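Long-range contacts in beta-L-arabinobiosidase (Bacteroides thetaiotaomicron, PDB 5MQR), which probably hydrolyses glycosidic bonds of plant pectin in a gut bacterium, as a beta-L-arabinobiosidase that may also have sialidase activity: residues Leu450-Pro455 and Gly595-Ala600; Phe456-Val461 and Val568-Glu573; Asn53-Arg58 and Ser435-Pro440. All blocks are in the same frame, centred on the assembly; numbering follows the deposited sequence.

How the contacts relate
The three contacts gather round one corner of the sialidase-like carbohydrate-binding-module domain, their centres about 11 to 12 Å apart. Contact 3 draws on the earliest residues: its strand 52-57, from the propeller region, pairs with strand 431-435. Contacts 1 and 2 follow, and the pairing of 456-461 with 568-573 falls within the span bridged by contact 1. Contacts 2 and 3 belong to the same mixed sheet, whereas contact 1 joins strands 447-452 and 600-610 of a second, antiparallel sheet. Contacts 1 and 2 share a calcium ion and two of its waters, and a salt bridge from Arg58 to Asp454 ties contact 3 to this site. Thus one ion-centred corner links both sheets and the propeller.

Contact 1. Residues Leu450-Pro455 and Gly595-Ala600; sequences LQDKDP and GQEPLA. With CA (calcium ion), chain J.
The carboxylates of Asp452 and Glu597 meet at a calcium ion with their planes 46° apart. Asp452 presents both oxygens, OD1 at 2.4 Å from the calcium ion and OD2 slightly farther away, whereas Glu597 offers OE1 alone, at 2.7 Å from the ion. Above one face of the Glu597 carboxylate lie Pro455 CA and the carbonyl oxygen Asp454 O, which is itself a calcium ligand. The CG of Glu597 packs 3.7 Å from Pro455 CA, which probably limits how far the acid can swing. Asp452 reaches the ion because its CG stands opposite the backbone nitrogen (chi1 -169°). Its OD1 also accepts the N-H of Asp454 in an Asx turn, and its OD2 is hydrogen-bonded to Thr571. Two waters and the carbonyl oxygen of Asp457 bring the ligand atoms to seven. Gathering acidic oxygens this closely would be costly without the cation, which probably offsets their mutual repulsion.

This is the end of an antiparallel ladder turned into a calcium-binding loop: strand 447-452 pairs with the start of strand 600-610 in a sheet of the sialidase-like carbohydrate-binding-module domain. Asp452 and Ala600 form a hydrogen-bonded pair, with Asp452 N to Ala600 O at 2.9 Å and Ala600 N to Asp452 O at 3.0 Å. Farther into the loop, Glu597 N gives a nearly straight bond of 2.9 Å to Lys453 O, approaching from above the carbonyl plane. At the outer margin, the side chains of Lys453 and Gln596 extend alongside one another in a common direction. A water accepts from Lys453 NZ and donates to Gln596 OE1, while a bound triethylene glycol, probably from the crystallisation liquor, takes another bond from the same ammonium group.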
# COMPACT_ATOMS: atom_id res chain seq x y z
N LEU A 450 27.65 -9.40 -5.28
CA LEU A 450 28.12 -9.06 -3.97
C LEU A 450 29.62 -9.30 -3.96
O LEU A 450 30.06 -10.42 -4.23
CB LEU A 450 27.45 -9.96 -2.95
CG LEU A 450 25.95 -9.72 -2.76
CD1 LEU A 450 25.15 -10.21 -3.94
CD2 LEU A 450 25.47 -10.43 -1.50
N GLN A 451 30.40 -8.26 -3.66
CA GLN A 451 31.85 -8.39 -3.47
C GLN A 451 32.20 -8.07 -2.02
O GLN A 451 31.47 -7.35 -1.36
CB GLN A 451 32.59 -7.46 -4.42
CG GLN A 451 32.46 -7.83 -5.88
CD GLN A 451 33.08 -6.80 -6.82
OE1 GLN A 451 32.74 -5.61 -6.77
NE2 GLN A 451 33.98 -7.24 -7.68
N ASP A 452 33.29 -8.66 -1.53
CA ASP A 452 33.72 -8.53 -0.14
C ASP A 452 35.26 -8.72 0.00
O ASP A 452 35.78 -9.84 -0.11
CB ASP A 452 32.98 -9.55 0.72
CG ASP A 452 33.15 -9.32 2.23
OD1 ASP A 452 34.06 -8.61 2.68
OD2 ASP A 452 32.38 -9.91 3.01
N LYS A 453 35.96 -7.61 0.26
CA LYS A 453 37.36 -7.65 0.65
C LYS A 453 37.57 -6.98 1.99
O LYS A 453 38.69 -6.62 2.33
CB LYS A 453 38.26 -7.02 -0.41
CG LYS A 453 38.00 -5.54 -0.62
CD LYS A 453 39.00 -4.91 -1.57
CE LYS A 453 38.82 -5.37 -3.00
NZ LYS A 453 39.37 -4.32 -3.91
N ASP A 454 36.50 -6.85 2.77
CA ASP A 454 36.53 -6.09 4.00
C ASP A 454 36.56 -7.08 5.15
O ASP A 454 35.59 -7.79 5.34
CB ASP A 454 35.28 -5.20 4.12
CG ASP A 454 35.41 -4.14 5.23
OD1 ASP A 454 36.14 -4.40 6.23
OD2 ASP A 454 34.81 -3.03 5.07
N PRO A 455 37.63 -7.07 5.96
CA PRO A 455 37.67 -7.96 7.13
C PRO A 455 36.68 -7.63 8.22
O PRO A 455 36.50 -8.45 9.12
CB PRO A 455 39.08 -7.75 7.71
CG PRO A 455 39.85 -7.11 6.61
CD PRO A 455 38.86 -6.27 5.87
N GLY A 595 43.70 -3.36 7.20
CA GLY A 595 43.99 -4.45 6.24
C GLY A 595 42.78 -4.87 5.41
O GLY A 595 41.66 -4.42 5.67
N GLN A 596 43.03 -5.74 4.43
CA GLN A 596 42.03 -6.33 3.55
C GLN A 596 41.95 -7.85 3.73
O GLN A 596 42.89 -8.47 4.22
CB GLN A 596 42.41 -6.12 2.09
CG GLN A 596 42.24 -4.72 1.55
CD GLN A 596 42.74 -4.64 0.12
OE1 GLN A 596 42.45 -5.51 -0.70
NE2 GLN A 596 43.50 -3.61 -0.17
N GLU A 597 40.81 -8.41 3.32
CA GLU A 597 40.56 -9.86 3.22
C GLU A 597 40.76 -10.14 1.76
O GLU A 597 40.47 -9.27 0.94
CB GLU A 597 39.08 -10.23 3.54
CG GLU A 597 38.77 -10.75 4.93
CD GLU A 597 37.27 -11.13 5.16
OE1 GLU A 597 36.28 -10.75 4.40
OE2 GLU A 597 37.10 -11.86 6.17
N PRO A 598 41.15 -11.36 1.40
CA PRO A 598 41.14 -11.67 -0.05
C PRO A 598 39.72 -11.63 -0.61
O PRO A 598 38.77 -12.04 0.06
CB PRO A 598 41.71 -13.11 -0.12
CG PRO A 598 42.37 -13.34 1.22
CD PRO A 598 41.59 -12.51 2.21
N LEU A 599 39.58 -11.15 -1.84
CA LEU A 599 38.27 -10.88 -2.44
C LEU A 599 37.42 -12.13 -2.55
O LEU A 599 37.88 -13.15 -3.06
CB LEU A 599 38.46 -10.29 -3.83
CG LEU A 599 37.20 -9.88 -4.60
CD1 LEU A 599 36.48 -8.74 -3.87
CD2 LEU A 599 37.63 -9.49 -6.02
N ALA A 600 36.17 -12.04 -2.08
CA ALA A 600 35.15 -13.06 -2.33
C ALA A 600 34.03 -12.40 -3.10
O ALA A 600 33.62 -11.27 -2.76
CB ALA A 600 34.61 -13.62 -1.02
CA CA J . 33.96 -9.46 4.97
O HOH W 1 35.31 -11.76 1.93
O HOH W 2 41.95 -4.83 -3.68
O HOH W 3 34.27 -9.64 7.41
O HOH W 4 32.46 -11.21 5.73

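Contact 2. Residues Phe456-Val461 and Val568-Glu573; sequences FDYAKV and VFRTGE. With CA (calcium ion), chain J.
Antiparallel strand pairing gives way to a calcium-binding loop where Tyr458-Val461 runs against Val568-Gly572, joining neighbouring strands 460-468 and 564-570 of the large mixed sheet in the carbohydrate-binding-module domain. Val461 and Phe569 make a hydrogen-bonded pair, with Phe569 N to Val461 O at 2.8 Å; Lys460 and Arg570 follow as a non-hydrogen-bonded pair. Beyond them the ladder is continued in part by a side chain: Thr571 N donates to Ala459 O, but Ala459 N is answered at 2.9 Å by the hydroxyl Thr571 OG1, which Asp452 also engages.

Tyr458 and Arg570 lie alongside each other. The aliphatic part of the arginine runs along one ring face, its CD, set toward the rim, 3.6 Å from the centroid of the Tyr458 ring in a CH-pi contact, while Asp457 OD1 lies beyond the opposite face, toward its rim. A bend at chi3 (36°) turns the guanidinium 66° from the ring plane, and Arg570 NE then meets Gly572 O at 2.9 Å within the guanidinium plane. Asp490 and Gln488 hold its NH2. A side chain at Gly572 would probably run into the Tyr458 ring.

The calcium ion is bound by Asp457 O at 2.4 Å, and a metal-bound water donates to Thr571 O, 2.7 Å away. One segment therefore ligates the ion directly and the other through water, and the metal is likely to polarise that water and strengthen its bond to Thr571 O.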
# COMPACT_ATOMS: atom_id res chain seq x y z
N PHE A 456 36.10 -6.44 8.16
CA PHE A 456 35.24 -5.94 9.21
C PHE A 456 33.80 -5.69 8.77
O PHE A 456 33.01 -5.17 9.54
CB PHE A 456 35.88 -4.67 9.80
CG PHE A 456 37.25 -4.92 10.36
CD1 PHE A 456 37.39 -5.54 11.61
CD2 PHE A 456 38.38 -4.61 9.64
CE1 PHE A 456 38.64 -5.82 12.13
CE2 PHE A 456 39.63 -4.87 10.16
CZ PHE A 456 39.76 -5.48 11.40
N ASP A 457 33.42 -6.06 7.56
CA ASP A 457 32.05 -5.83 7.10
C ASP A 457 31.76 -6.80 5.95
O ASP A 457 32.64 -7.58 5.57
CB ASP A 457 31.85 -4.34 6.68
CG ASP A 457 30.46 -3.79 7.10
OD1 ASP A 457 29.50 -4.60 7.18
OD2 ASP A 457 30.35 -2.57 7.35
N TYR A 458 30.53 -6.75 5.43
CA TYR A 458 30.11 -7.62 4.36
C TYR A 458 29.12 -6.91 3.47
O TYR A 458 28.59 -5.85 3.86
CB TYR A 458 29.48 -8.89 4.93
CG TYR A 458 28.60 -8.68 6.13
CD1 TYR A 458 27.34 -8.03 6.02
CD2 TYR A 458 28.98 -9.16 7.38
CE1 TYR A 458 26.53 -7.85 7.15
CE2 TYR A 458 28.17 -9.00 8.49
CZ TYR A 458 26.95 -8.35 8.38
OH TYR A 458 26.20 -8.23 9.51
N ALA A 459 28.90 -7.49 2.29
CA ALA A 459 27.85 -7.05 1.35
C ALA A 459 26.58 -7.76 1.77
O ALA A 459 26.62 -8.88 2.24
CB ALA A 459 28.20 -7.41 -0.08
N LYS A 460 25.45 -7.09 1.61
CA LYS A 460 24.18 -7.69 1.98
C LYS A 460 23.05 -7.10 1.15
O LYS A 460 22.94 -5.87 1.04
CB LYS A 460 23.92 -7.49 3.46
CG LYS A 460 22.78 -8.32 3.96
CD LYS A 460 22.22 -7.75 5.23
CE LYS A 460 21.28 -6.62 4.93
NZ LYS A 460 21.11 -5.71 6.09
N VAL A 461 22.22 -7.99 0.59
CA VAL A 461 20.98 -7.64 -0.09
C VAL A 461 19.81 -8.40 0.57
O VAL A 461 20.01 -9.53 1.02
CB VAL A 461 21.06 -7.87 -1.62
CG1 VAL A 461 22.21 -7.08 -2.23
CG2 VAL A 461 21.25 -9.32 -1.99
N VAL A 568 17.50 -12.91 2.58
CA VAL A 568 18.69 -12.11 2.85
C VAL A 568 19.90 -12.87 2.31
O VAL A 568 20.04 -14.07 2.54
CB VAL A 568 18.89 -11.87 4.37
CG1 VAL A 568 20.22 -11.18 4.68
CG2 VAL A 568 17.73 -11.04 4.94
N PHE A 569 20.76 -12.16 1.58
CA PHE A 569 22.01 -12.71 1.05
C PHE A 569 23.11 -11.84 1.66
O PHE A 569 23.13 -10.61 1.43
CB PHE A 569 22.04 -12.68 -0.48
CG PHE A 569 20.89 -13.40 -1.16
CD1 PHE A 569 19.64 -12.84 -1.23
CD2 PHE A 569 21.09 -14.61 -1.80
CE1 PHE A 569 18.58 -13.48 -1.86
CE2 PHE A 569 20.05 -15.27 -2.45
CZ PHE A 569 18.80 -14.70 -2.49
N ARG A 570 24.01 -12.46 2.44
CA ARG A 570 25.01 -11.73 3.22
C ARG A 570 26.38 -12.41 3.10
O ARG A 570 26.48 -13.62 3.34
CB ARG A 570 24.58 -11.70 4.69
CG ARG A 570 25.48 -10.89 5.60
CD ARG A 570 25.10 -11.01 7.07
NE ARG A 570 24.64 -12.35 7.40
CZ ARG A 570 23.38 -12.69 7.69
NH1 ARG A 570 22.42 -11.79 7.72
NH2 ARG A 570 23.09 -13.97 7.94
N THR A 571 27.43 -11.65 2.81
CA THR A 571 28.76 -12.27 2.57
C THR A 571 29.57 -12.42 3.86
O THR A 571 30.78 -12.24 3.87
CB THR A 571 29.59 -11.48 1.53
OG1 THR A 571 29.95 -10.21 2.07
CG2 THR A 571 28.78 -11.28 0.23
N GLY A 572 28.91 -12.76 4.96
CA GLY A 572 29.54 -12.83 6.28
C GLY A 572 28.58 -13.29 7.36
O GLY A 572 27.37 -13.39 7.13
N GLU A 573 29.12 -13.56 8.53
CA GLU A 573 28.32 -13.91 9.69
C GLU A 573 28.00 -12.63 10.41
O GLU A 573 28.83 -11.72 10.45
CB GLU A 573 29.11 -14.84 10.62
CG GLU A 573 29.61 -16.09 9.93
CD GLU A 573 30.41 -17.00 10.83
OE1 GLU A 573 31.66 -16.97 10.71
OE2 GLU A 573 29.80 -17.74 11.64
CA CA J . 33.96 -9.46 4.97
O HOH W 4 32.46 -11.21 5.73
O HOH W 3 34.27 -9.64 7.41

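Contact 3. Residues Asn53-Arg58 and Ser435-Pro440; sequences NIQLVR and SPVWAP
The side-chain oxygen of Gln55 accepts the backbone N-H of Val437 across the contact, a bond of 2.8 Å between OE1 and N, nearly straight and tilted from the amide plane. The extended glutamine thus occupies a turn N-H much as a backbone carbonyl would. A water links Gln55 OE1 to Trp438 N, 3.0 Å from that nitrogen. Two backbone bonds precede it along the strand: Ser435 N to Asn53 O at 2.9 Å, and the longer Gln55 N to Ser435 O at 3.2 Å.

They mark a parallel bridge between Ile54 and Ser435, where strand 52-57 of the propeller region lies beside the end of strand 431-435. Pro436-Ala439 then forms a type I turn, while Leu56 and Val57 open a classic beta bulge opposite Met398.

Past the bulge, Arg58 stretches out, fully extended from CG to NE, and lays its guanidinium flat on the Trp438 indole, with planes 5° apart and CZ 3.5 Å from Trp438 CE3. Its CD rests over the five-membered ring, and its NH2 forms a salt bridge with Asp454. With an alanine in place of Trp438, the guanidinium would probably lose the surface that holds it flat and be freer to turn away from Asp454. Nearer the strand, Val437 CG2 packs 3.5 Å from Gln55 O.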
# COMPACT_ATOMS: atom_id res chain seq x y z
N ASN A 53 21.54 1.41 1.77
CA ASN A 53 22.54 1.96 2.66
C ASN A 53 23.83 1.97 1.86
O ASN A 53 24.31 0.90 1.47
CB ASN A 53 22.74 1.10 3.91
CG ASN A 53 21.44 0.67 4.56
OD1 ASN A 53 21.25 -0.52 4.83
ND2 ASN A 53 20.57 1.63 4.85
N ILE A 54 24.40 3.17 1.65
CA ILE A 54 25.59 3.38 0.84
C ILE A 54 26.69 4.03 1.68
O ILE A 54 26.51 5.15 2.17
CB ILE A 54 25.30 4.29 -0.37
CG1 ILE A 54 24.13 3.74 -1.20
CG2 ILE A 54 26.54 4.43 -1.25
CD1 ILE A 54 24.34 2.34 -1.78
N GLN A 55 27.82 3.35 1.83
CA GLN A 55 28.96 3.92 2.52
C GLN A 55 29.72 4.87 1.58
O GLN A 55 30.07 4.52 0.46
CB GLN A 55 29.88 2.84 3.05
CG GLN A 55 30.88 3.27 4.10
CD GLN A 55 31.75 2.11 4.56
OE1 GLN A 55 32.37 1.43 3.74
NE2 GLN A 55 31.76 1.85 5.85
N LEU A 56 29.98 6.06 2.08
CA LEU A 56 30.65 7.10 1.35
C LEU A 56 32.13 7.17 1.71
O LEU A 56 32.95 7.33 0.82
CB LEU A 56 29.99 8.45 1.66
CG LEU A 56 28.87 8.87 0.73
CD1 LEU A 56 27.78 7.82 0.70
CD2 LEU A 56 28.31 10.22 1.14
N VAL A 57 32.46 7.11 3.01
CA VAL A 57 33.84 7.21 3.49
C VAL A 57 34.15 6.07 4.47
O VAL A 57 33.44 5.88 5.45
CB VAL A 57 34.11 8.56 4.20
CG1 VAL A 57 35.57 8.64 4.59
CG2 VAL A 57 33.71 9.74 3.31
N ARG A 58 35.21 5.31 4.17
CA ARG A 58 35.68 4.21 5.00
C ARG A 58 37.02 4.60 5.57
O ARG A 58 38.02 4.61 4.85
CB ARG A 58 35.81 2.91 4.20
CG ARG A 58 36.18 1.68 5.02
CD ARG A 58 36.51 0.47 4.15
NE ARG A 58 36.69 -0.70 5.03
CZ ARG A 58 37.77 -0.94 5.77
NH1 ARG A 58 38.82 -0.12 5.72
NH2 ARG A 58 37.81 -2.01 6.57
N SER A 435 25.79 -1.62 1.26
CA SER A 435 26.93 -1.58 0.34
C SER A 435 28.12 -0.77 0.91
O SER A 435 28.25 0.43 0.63
CB SER A 435 26.48 -1.07 -1.02
OG SER A 435 27.50 -1.26 -1.97
N PRO A 436 28.96 -1.42 1.75
CA PRO A 436 30.21 -0.81 2.21
C PRO A 436 31.19 -0.64 1.06
O PRO A 436 31.11 -1.38 0.09
CB PRO A 436 30.74 -1.82 3.25
CG PRO A 436 29.55 -2.62 3.65
CD PRO A 436 28.74 -2.72 2.40
N VAL A 437 32.10 0.33 1.17
CA VAL A 437 33.06 0.65 0.08
C VAL A 437 33.87 -0.60 -0.30
O VAL A 437 34.10 -0.85 -1.49
CB VAL A 437 34.01 1.83 0.44
CG1 VAL A 437 34.94 2.19 -0.73
CG2 VAL A 437 33.20 3.07 0.80
N TRP A 438 34.29 -1.37 0.70
CA TRP A 438 35.11 -2.58 0.50
C TRP A 438 34.30 -3.89 0.43
O TRP A 438 34.89 -4.97 0.35
CB TRP A 438 36.21 -2.67 1.57
CG TRP A 438 37.36 -1.73 1.32
CD1 TRP A 438 37.40 -0.66 0.43
CD2 TRP A 438 38.63 -1.74 1.98
NE1 TRP A 438 38.62 -0.02 0.51
CE2 TRP A 438 39.40 -0.66 1.45
CE3 TRP A 438 39.20 -2.54 2.97
CZ2 TRP A 438 40.70 -0.40 1.84
CZ3 TRP A 438 40.51 -2.26 3.37
CH2 TRP A 438 41.24 -1.20 2.81
N ALA A 439 32.97 -3.78 0.45
CA ALA A 439 32.10 -4.91 0.19
C ALA A 439 30.90 -4.45 -0.66
O ALA A 439 29.75 -4.61 -0.23
CB ALA A 439 31.64 -5.55 1.51
N PRO A 440 31.17 -3.92 -1.86
CA PRO A 440 30.13 -3.23 -2.62
C PRO A 440 29.17 -4.17 -3.31
O PRO A 440 29.52 -5.31 -3.64
CB PRO A 440 30.94 -2.45 -3.67
CG PRO A 440 32.12 -3.31 -3.92
CD PRO A 440 32.45 -3.94 -2.60
O HOH W 5 33.75 -1.09 3.64
O HOH W 6 29.83 2.38 -1.14